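Local coordinates for cellulase (Soil metagenome, PDB 5I2U), which probably hydrolyses the beta-1,4-glycosidic bonds of cellulose, as a salt-tolerant cellulase of glycoside hydrolase family 5, at residues E229-L232 against R233-D237; V271-M274 against E275-I279. One frame throughout, in Å; residues are numbered along the deposited sequence.

Contact 1: residues E229-L232 against R233-D237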
loop_
_atom_site.group_PDB
_atom_site.type_symbol
_atom_site.label_atom_id
_atom_site.label_comp_id
_atom_site.label_asym_id
_atom_site.label_seq_id
_atom_site.Cartn_x
_atom_site.Cartn_y
_atom_site.Cartn_z
ATOM N N GLU A 229 -16.938 -5.475 8.910
ATOM C CA GLU A 229 -17.392 -6.856 9.082
ATOM C C GLU A 229 -17.347 -7.655 7.763
ATOM O O GLU A 229 -16.752 -7.199 6.774
ATOM C CB GLU A 229 -18.794 -6.846 9.710
ATOM C CG GLU A 229 -18.799 -6.215 11.092
ATOM C CD GLU A 229 -20.152 -6.231 11.764
ATOM O OE1 GLU A 229 -21.183 -6.420 11.069
ATOM O OE2 GLU A 229 -20.172 -6.035 13.003
ATOM N N ALA A 230 -17.934 -8.853 7.768
ATOM C CA ALA A 230 -17.865 -9.812 6.649
ATOM C C ALA A 230 -18.310 -9.304 5.274
ATOM O O ALA A 230 -17.801 -9.771 4.262
ATOM C CB ALA A 230 -18.647 -11.078 7.007
ATOM N N TRP A 231 -19.241 -8.354 5.237
ATOM C CA TRP A 231 -19.719 -7.793 3.970
ATOM C C TRP A 231 -18.587 -7.368 3.014
ATOM O O TRP A 231 -18.644 -7.676 1.815
ATOM C CB TRP A 231 -20.686 -6.629 4.204
ATOM C CG TRP A 231 -20.136 -5.450 4.965
ATOM C CD1 TRP A 231 -20.167 -5.257 6.319
ATOM C CD2 TRP A 231 -19.505 -4.287 4.412
ATOM N NE1 TRP A 231 -19.591 -4.055 6.643
ATOM C CE2 TRP A 231 -19.172 -3.439 5.493
ATOM C CE3 TRP A 231 -19.186 -3.880 3.108
ATOM C CZ2 TRP A 231 -18.531 -2.204 5.311
ATOM C CZ3 TRP A 231 -18.546 -2.650 2.927
ATOM C CH2 TRP A 231 -18.232 -1.829 4.026
ATOM N N LEU A 232 -17.549 -6.724 3.553
ATOM C CA LEU A 232 -16.455 -6.188 2.743
ATOM C C LEU A 232 -15.638 -7.295 2.050
ATOM O O LEU A 232 -15.213 -7.135 0.894
ATOM C CB LEU A 232 -15.560 -5.280 3.599
ATOM C CG LEU A 232 -14.391 -4.533 2.938
ATOM C CD1 LEU A 232 -14.791 -3.838 1.644
ATOM C CD2 LEU A 232 -13.793 -3.516 3.911
ATOM N N ARG A 233 -15.433 -8.414 2.752
ATOM C CA ARG A 233 -14.811 -9.611 2.158
ATOM C C ARG A 233 -15.670 -10.227 1.047
ATOM O O ARG A 233 -15.140 -10.679 0.024
ATOM C CB ARG A 233 -14.566 -10.672 3.219
ATOM C CG ARG A 233 -13.519 -10.316 4.259
ATOM C CD ARG A 233 -13.131 -11.560 5.059
ATOM N NE ARG A 233 -14.215 -12.016 5.936
ATOM C CZ ARG A 233 -14.434 -11.610 7.190
ATOM N NH1 ARG A 233 -13.646 -10.708 7.789
ATOM N NH2 ARG A 233 -15.465 -12.119 7.865
ATOM N N ASP A 234 -16.990 -10.235 1.269
ATOM C CA ASP A 234 -17.963 -10.781 0.308
ATOM C C ASP A 234 -18.051 -9.898 -0.935
ATOM O O ASP A 234 -18.040 -10.408 -2.067
ATOM C CB ASP A 234 -19.360 -10.898 0.940
ATOM C CG ASP A 234 -19.426 -11.933 2.047
ATOM O OD1 ASP A 234 -18.733 -12.968 1.961
ATOM O OD2 ASP A 234 -20.214 -11.736 2.993
ATOM N N ARG A 235 -18.131 -8.582 -0.710
ATOM C CA ARG A 235 -18.042 -7.607 -1.796
ATOM C C ARG A 235 -16.749 -7.756 -2.598
ATOM O O ARG A 235 -16.780 -7.738 -3.825
ATOM C CB ARG A 235 -18.119 -6.192 -1.262
ATOM C CG ARG A 235 -18.109 -5.146 -2.360
ATOM C CD ARG A 235 -18.209 -3.753 -1.782
ATOM N NE ARG A 235 -19.520 -3.496 -1.210
ATOM C CZ ARG A 235 -19.900 -2.330 -0.688
ATOM N NH1 ARG A 235 -19.064 -1.289 -0.653
ATOM N NH2 ARG A 235 -21.134 -2.205 -0.191
ATOM N N THR A 236 -15.625 -7.912 -1.903
ATOM C CA THR A 236 -14.339 -8.073 -2.578
ATOM C C THR A 236 -14.305 -9.366 -3.398
ATOM O O THR A 236 -13.879 -9.342 -4.553
ATOM C CB THR A 236 -13.159 -8.005 -1.574
ATOM O OG1 THR A 236 -13.153 -6.710 -0.942
ATOM C CG2 THR A 236 -11.829 -8.223 -2.263
ATOM N N ASP A 237 -14.751 -10.478 -2.810
ATOM C CA ASP A 237 -14.849 -11.759 -3.535
ATOM C C ASP A 237 -15.711 -11.660 -4.800
ATOM O O ASP A 237 -15.323 -12.155 -5.867
ATOM C CB ASP A 237 -15.400 -12.872 -2.632
ATOM C CG ASP A 237 -14.340 -13.512 -1.742
ATOM O OD1 ASP A 237 -13.139 -13.519 -2.093
ATOM O OD2 ASP A 237 -14.720 -14.046 -0.678
#

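Contact 2: residues V271-M274 against E275-I279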
loop_
_atom_site.group_PDB
_atom_site.type_symbol
_atom_site.label_atom_id
_atom_site.label_comp_id
_atom_site.label_asym_id
_atom_site.label_seq_id
_atom_site.Cartn_x
_atom_site.Cartn_y
_atom_site.Cartn_z
ATOM N N VAL A 271 -6.719 -12.124 7.417
ATOM C CA VAL A 271 -5.454 -12.634 6.880
ATOM C C VAL A 271 -5.616 -14.029 6.262
ATOM O O VAL A 271 -5.110 -14.281 5.165
ATOM C CB VAL A 271 -4.316 -12.621 7.917
ATOM C CG1 VAL A 271 -3.060 -13.302 7.369
ATOM C CG2 VAL A 271 -3.983 -11.186 8.295
ATOM N N ASP A 272 -6.337 -14.915 6.945
ATOM C CA ASP A 272 -6.588 -16.263 6.421
ATOM C C ASP A 272 -7.380 -16.214 5.113
ATOM O O ASP A 272 -7.085 -16.961 4.179
ATOM C CB ASP A 272 -7.307 -17.141 7.469
ATOM C CG ASP A 272 -6.363 -17.669 8.558
ATOM O OD1 ASP A 272 -5.127 -17.518 8.454
ATOM O OD2 ASP A 272 -6.864 -18.260 9.522
ATOM N N TRP A 273 -8.374 -15.329 5.060
ATOM C CA TRP A 273 -9.163 -15.114 3.855
ATOM C C TRP A 273 -8.287 -14.611 2.700
ATOM O O TRP A 273 -8.357 -15.138 1.596
ATOM C CB TRP A 273 -10.330 -14.149 4.144
ATOM C CG TRP A 273 -10.970 -13.597 2.928
ATOM C CD1 TRP A 273 -11.840 -14.235 2.098
ATOM C CD2 TRP A 273 -10.798 -12.276 2.397
ATOM N NE1 TRP A 273 -12.222 -13.395 1.079
ATOM C CE2 TRP A 273 -11.596 -12.186 1.238
ATOM C CE3 TRP A 273 -10.037 -11.163 2.784
ATOM C CZ2 TRP A 273 -11.658 -11.022 0.463
ATOM C CZ3 TRP A 273 -10.095 -10.012 2.022
ATOM C CH2 TRP A 273 -10.902 -9.946 0.871
ATOM N N MET A 274 -7.444 -13.615 2.963
ATOM C CA MET A 274 -6.513 -13.119 1.942
ATOM C C MET A 274 -5.508 -14.176 1.467
ATOM O O MET A 274 -5.196 -14.246 0.276
ATOM C CB MET A 274 -5.757 -11.882 2.441
ATOM C CG MET A 274 -6.619 -10.636 2.543
ATOM S SD MET A 274 -5.660 -9.189 3.016
ATOM C CE MET A 274 -5.275 -9.579 4.716
ATOM N N GLU A 275 -5.010 -14.990 2.388
ATOM C CA GLU A 275 -4.023 -16.001 2.038
ATOM C C GLU A 275 -4.627 -17.093 1.139
ATOM O O GLU A 275 -3.968 -17.532 0.203
ATOM C CB GLU A 275 -3.387 -16.601 3.284
ATOM C CG GLU A 275 -2.518 -15.620 4.071
ATOM C CD GLU A 275 -1.244 -15.205 3.359
ATOM O OE1 GLU A 275 -0.640 -16.037 2.659
ATOM O OE2 GLU A 275 -0.839 -14.032 3.494
ATOM N N SER A 276 -5.878 -17.484 1.395
ATOM C CA SER A 276 -6.564 -18.464 0.551
ATOM C C SER A 276 -6.904 -17.883 -0.825
ATOM O O SER A 276 -6.892 -18.610 -1.808
ATOM C CB SER A 276 -7.813 -19.035 1.240
ATOM O OG SER A 276 -8.897 -18.131 1.207
ATOM N N ARG A 277 -7.177 -16.573 -0.889
ATOM C CA ARG A 277 -7.366 -15.858 -2.166
ATOM C C ARG A 277 -6.066 -15.391 -2.831
ATOM O O ARG A 277 -6.129 -14.805 -3.899
ATOM C CB ARG A 277 -8.265 -14.618 -1.986
ATOM C CG ARG A 277 -9.613 -14.865 -1.342
ATOM C CD ARG A 277 -10.534 -15.680 -2.217
ATOM N NE ARG A 277 -11.840 -15.840 -1.581
ATOM C CZ ARG A 277 -12.121 -16.681 -0.581
ATOM N NH1 ARG A 277 -11.201 -17.501 -0.066
ATOM N NH2 ARG A 277 -13.359 -16.709 -0.091
ATOM N N LYS A 278 -4.901 -15.633 -2.232
ATOM C CA LYS A 278 -3.619 -15.097 -2.742
ATOM C C LYS A 278 -3.651 -13.577 -3.004
ATOM O O LYS A 278 -3.121 -13.099 -4.005
ATOM C CB LYS A 278 -3.168 -15.856 -4.006
ATOM C CG LYS A 278 -2.843 -17.330 -3.779
ATOM C CD LYS A 278 -1.865 -17.874 -4.816
ATOM C CE LYS A 278 -1.511 -19.335 -4.557
ATOM N NZ LYS A 278 -2.690 -20.229 -4.749
ATOM N N ILE A 279 -4.289 -12.840 -2.095
ATOM C CA ILE A 279 -4.376 -11.376 -2.129
ATOM C C ILE A 279 -3.186 -10.821 -1.354
ATOM O O ILE A 279 -2.931 -11.250 -0.216
ATOM C CB ILE A 279 -5.677 -10.869 -1.462
ATOM C CG1 ILE A 279 -6.892 -11.236 -2.311
ATOM C CG2 ILE A 279 -5.625 -9.361 -1.219
ATOM C CD1 ILE A 279 -8.215 -11.118 -1.578
#

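Contact 1: residues E229-L232 against R233-D237
W231 holds CG between its backbone N and carbonyl carbon (chi1 60°), while R235, four residues on, sets CG anti to its N and then bends at chi3 (-70°). The two side chains therefore run alongside each other, and the six-membered end of the indole reaches the arginine's flat group: W231 CZ3 sits over the centre of the R235 guanidinium face, 3.9 Å from R235 CZ. The planes are 60° apart, so the ring presents its edge and no parallel stack forms. R235 NH1 is hydrogen-bonded to the carbonyl of Q201, which fixes the far end of the arginine.

At the next residue, L232 O is gripped twice by T236, by OG1 at 2.8 Å and by N at 2.9 Å, the two donors arriving from opposite faces of the carbonyl plane. The R233 guanidinium lies back over A230, with NH2 3.5 Å from A230 CB. Along the backbone, D234 N bonds to A230 O, and R235 N to W231 O at 2.7 Å. These successive i to i+4 bonds mark the first turns of helix 230-241, the crossover helix of a beta-alpha-beta unit between strands 217-224 and 246-252 of the TIM barrel.

Contact 2: residues V271-M274 against E275-I279
A Schellman motif closes helix 264-276: K278 has positive phi (51°), and the chain folds back so that I279 N bonds to M274 O at 2.9 Å, a six-to-one link, while the inner bond, K278 N to E275 O, is weak. The reversal brings I279 against the last turn, where its CB lies 4.0 Å from M274 CB and its CD1 reaches the indole of W273.

Two groups share one face of that indole. I279 CD1 stands over the six-membered ring, 4.2 Å from its centroid, and R277 CG over the five-membered ring, both as CH-pi contacts. R277 bends at chi2 (-68°), which carries its guanidinium past the CD1 corner of the indole, on the same side as CG; W273 CD1 lies over the centre of the guanidinium face, 3.6 Å from R277 CZ, with the planes 66° apart. D237 holds both polar ends, forming a salt bridge with R277 NE and a probable hydrogen bond to W273 NE1. Were W273 an alanine, R277 CG and I279 CD1 would probably lose the ring face they rest on, and D237 one of its donors.

E275 lies alongside V271, its carboxylate held by R57 and W281. At the helix end W273 O accepts two bonds from the same face of its plane, from R277 N and from S276 OG, each at 3.1 Å.

Contact 1 comes first along the chain, at the start of helix 230-241, and contact 2 follows at the end of helix 264-276; their centres are 12 Å apart. The helices belong to successive beta-alpha-beta units of the eight-stranded barrel and share strand 246-252, which follows the first helix and precedes the second. The two contacts touch directly: R233 O lies 3.5 Å from W273 CZ2, and T236 CG2 packs on W273 CH2 at 3.7 Å. Together with the bonds of D237, this packing ties neighbouring outer helices together on the barrel's flank, beside the strands they connect.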